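Side-chain contact in putative tryptophan halogenase (Xanthomonas campestris pv. campestris, PDB 6Y1W), which probably binds FAD and acts as a flavin-dependent halogenase: residues Ser248-Gln253 against Thr294-Ala299. Sequence-based numbering, arbitrary orientation.
Sequences SALAVQ and TDQDSA. With BUD ((2S,3S)-butane-2,3-diol), chain I.
Leu250 reaches from its strand to the first turn of the helix that starts at Gln296, and the direct contacts are van der Waals ones made by its two methyls, with a water bridge alongside. From CB, the chain swings CG beside the backbone N, opposite the carbonyl carbon (chi1 -80°), and there it forks. The CD1 branch meets the helix: it lies 3.9 Å from Gln296 O and 4.0 Å from Gln296 CG, and touches the methyl of Ala299, CD1 to CB 4.3 Å. CD2, the other methyl, ends 4.1 Å from Gln296 OE1. Gln296 is stretched out, its side chain running across that of Leu250 at about a right angle, and Gln296 OE1 accepts from a water oxygen 3.0 Å away that also donates weakly to Ala249 O. The turn itself is pinned by Asp295 at the N-cap: OD1 takes Ser298 N from above the carboxylate plane, 3.0 Å away, and also accepts from Ser298 OG, which comes in nearly along the C-O axis of OD1. Beside this turn, Thr294, Ser298 and Ala299 help line a butanediol pocket. The strand runs between strands 283-289 and 316-319 in a mixed sheet, and helix 296-306 packs on that sheet, with Ala300 also touching Leu250 and Leu303 meeting Val252.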
ATOM      1  N   SER A 248      21.220  24.142  10.188  1.00 17.67           N
ATOM      2  CA  SER A 248      21.933  24.370  11.433  1.00 15.09           C
ATOM      3  C   SER A 248      20.994  24.091  12.606  1.00 13.63           C
ATOM      4  O   SER A 248      19.780  24.260  12.493  1.00 15.28           O
ATOM      5  CB  SER A 248      22.406  25.821  11.529  1.00 22.58           C
ATOM      6  OG  SER A 248      23.239  26.179  10.422  1.00 21.40           O
ATOM      7  N   ALA A 249      21.577  23.713  13.743  1.00 15.90           N
ATOM      8  CA  ALA A 249      20.770  23.650  14.950  1.00 18.17           C
ATOM      9  C   ALA A 249      21.636  23.982  16.159  1.00 19.68           C
ATOM     10  O   ALA A 249      22.865  23.820  16.146  1.00 20.25           O
ATOM     11  CB  ALA A 249      20.137  22.275  15.153  1.00 18.12           C
ATOM     12  N   LEU A 250      20.973  24.436  17.220  1.00 17.67           N
ATOM     13  CA  LEU A 250      21.587  24.553  18.540  1.00 17.62           C
ATOM     14  C   LEU A 250      20.710  23.764  19.499  1.00 15.82           C
ATOM     15  O   LEU A 250      19.491  23.956  19.486  1.00 18.59           O
ATOM     16  CB  LEU A 250      21.618  26.011  19.026  1.00 20.51           C
ATOM     17  CG  LEU A 250      22.717  26.913  18.498  1.00 31.03           C
ATOM     18  CD1 LEU A 250      22.360  28.387  18.763  1.00 27.65           C
ATOM     19  CD2 LEU A 250      24.063  26.517  19.136  1.00 24.38           C
ATOM     20  N   ALA A 251      21.310  22.917  20.348  1.00 16.26           N
ATOM     21  CA  ALA A 251      20.505  22.057  21.213  1.00 17.09           C
ATOM     22  C   ALA A 251      20.932  22.228  22.666  1.00 20.60           C
ATOM     23  O   ALA A 251      22.113  22.436  22.953  1.00 20.06           O
ATOM     24  CB  ALA A 251      20.624  20.581  20.799  1.00 17.99           C
ATOM     25  N   VAL A 252      19.970  22.145  23.582  1.00 15.24           N
ATOM     26  CA  VAL A 252      20.278  22.337  25.009  1.00 15.76           C
ATOM     27  C   VAL A 252      19.213  21.632  25.838  1.00 15.70           C
ATOM     28  O   VAL A 252      18.021  21.683  25.515  1.00 15.26           O
ATOM     29  CB  VAL A 252      20.347  23.838  25.372  1.00 20.50           C
ATOM     30  CG1 VAL A 252      18.955  24.508  25.221  1.00 16.59           C
ATOM     31  CG2 VAL A 252      20.893  24.026  26.821  1.00 23.04           C
ATOM     32  N   GLN A 253      19.641  21.028  26.953  1.00 15.24           N
ATOM     33  CA  GLN A 253      18.714  20.406  27.879  1.00 14.96           C
ATOM     34  C   GLN A 253      18.383  21.379  29.003  1.00 15.47           C
ATOM     35  O   GLN A 253      19.207  22.199  29.407  1.00 17.04           O
ATOM     36  CB  GLN A 253      19.301  19.088  28.437  1.00 17.51           C
ATOM     37  CG  GLN A 253      19.777  18.097  27.361  1.00 17.12           C
ATOM     38  CD  GLN A 253      18.653  17.632  26.365  1.00 22.34           C
ATOM     39  OE1 GLN A 253      17.753  16.875  26.736  1.00 23.32           O
ATOM     40  NE2 GLN A 253      18.730  18.081  25.100  1.00 25.23           N
ATOM     41  N   THR A 294      19.815  33.674   8.877  1.00 22.71           N
ATOM     42  CA  THR A 294      20.100  34.176  10.209  1.00 23.49           C
ATOM     43  C   THR A 294      21.454  33.637  10.629  1.00 25.01           C
ATOM     44  O   THR A 294      22.045  32.816   9.928  1.00 36.19           O
ATOM     45  CB  THR A 294      19.005  33.788  11.196  1.00 27.98           C
ATOM     46  OG1 THR A 294      19.067  34.681  12.317  1.00 28.79           O
ATOM     47  CG2 THR A 294      19.240  32.398  11.673  1.00 24.43           C
ATOM     48  N   ASP A 295      21.954  34.111  11.774  1.00 22.90           N
ATOM     49  CA  ASP A 295      23.258  33.660  12.248  1.00 26.20           C
ATOM     50  C   ASP A 295      23.111  32.959  13.600  1.00 25.87           C
ATOM     51  O   ASP A 295      22.052  32.992  14.226  1.00 24.66           O
ATOM     52  CB  ASP A 295      24.261  34.819  12.321  1.00 34.53           C
ATOM     53  CG  ASP A 295      23.993  35.782  13.470  1.00 35.53           C
ATOM     54  OD1 ASP A 295      22.848  35.909  13.938  1.00 34.77           O
ATOM     55  OD2 ASP A 295      24.961  36.453  13.884  1.00 56.74           O
ATOM     56  N   GLN A 296      24.180  32.275  14.011  1.00 25.13           N
ATOM     57  CA  GLN A 296      24.127  31.466  15.231  1.00 21.70           C
ATOM     58  C   GLN A 296      23.804  32.306  16.460  1.00 25.34           C
ATOM     59  O   GLN A 296      22.992  31.910  17.307  1.00 22.41           O
ATOM     60  CB  GLN A 296      25.453  30.729  15.419  1.00 24.19           C
ATOM     61  CG  GLN A 296      25.457  29.882  16.671  1.00 32.71           C
ATOM     62  CD  GLN A 296      26.765  29.179  16.880  1.00 38.41           C
ATOM     63  OE1 GLN A 296      26.880  27.992  16.618  1.00 28.96           O
ATOM     64  NE2 GLN A 296      27.761  29.909  17.359  1.00 35.76           N
ATOM     65  N   ASP A 297      24.435  33.473  16.587  1.00 25.26           N
ATOM     66  CA  ASP A 297      24.161  34.313  17.744  1.00 26.12           C
ATOM     67  C   ASP A 297      22.676  34.681  17.846  1.00 23.25           C
ATOM     68  O   ASP A 297      22.113  34.691  18.946  1.00 24.97           O
ATOM     69  CB  ASP A 297      25.017  35.573  17.671  1.00 30.30           C
ATOM     70  CG  ASP A 297      26.453  35.315  18.037  1.00 47.49           C
ATOM     71  OD1 ASP A 297      26.727  34.281  18.679  1.00 46.37           O
ATOM     72  OD2 ASP A 297      27.311  36.149  17.689  1.00 65.09           O
ATOM     73  N   SER A 298      22.030  35.025  16.712  1.00 21.90           N
ATOM     74  CA  SER A 298      20.615  35.374  16.747  1.00 19.07           C
ATOM     75  C   SER A 298      19.777  34.153  17.089  1.00 19.82           C
ATOM     76  O   SER A 298      18.824  34.250  17.864  1.00 18.46           O
ATOM     77  CB  SER A 298      20.149  35.976  15.424  1.00 28.21           C
ATOM     78  OG  SER A 298      20.953  37.097  15.099  1.00 30.51           O
ATOM     79  N   ALA A 299      20.146  32.992  16.540  1.00 19.64           N
ATOM     80  CA  ALA A 299      19.393  31.776  16.851  1.00 20.42           C
ATOM     81  C   ALA A 299      19.517  31.429  18.329  1.00 19.84           C
ATOM     82  O   ALA A 299      18.544  30.985  18.955  1.00 17.92           O
ATOM     83  CB  ALA A 299      19.885  30.625  15.989  1.00 20.35           C
TER
HETATM   84  C1  BUD I 607      17.503  33.749  14.580  0.83 26.40           C
HETATM   85  O1  BUD I 607      15.448  34.812  14.125  0.83 27.34           O
HETATM   86  C2  BUD I 607      16.186  33.664  13.836  0.83 26.99           C
HETATM   87  O2  BUD I 607      14.100  32.508  13.973  0.83 15.60           O
HETATM   88  C3  BUD I 607      15.435  32.431  14.351  0.83 24.75           C
HETATM   89  C4  BUD I 607      16.020  31.173  13.713  0.83 24.94           C
HETATM   90  O   HOH W   1      24.521  26.587  15.406  1.00 31.78           O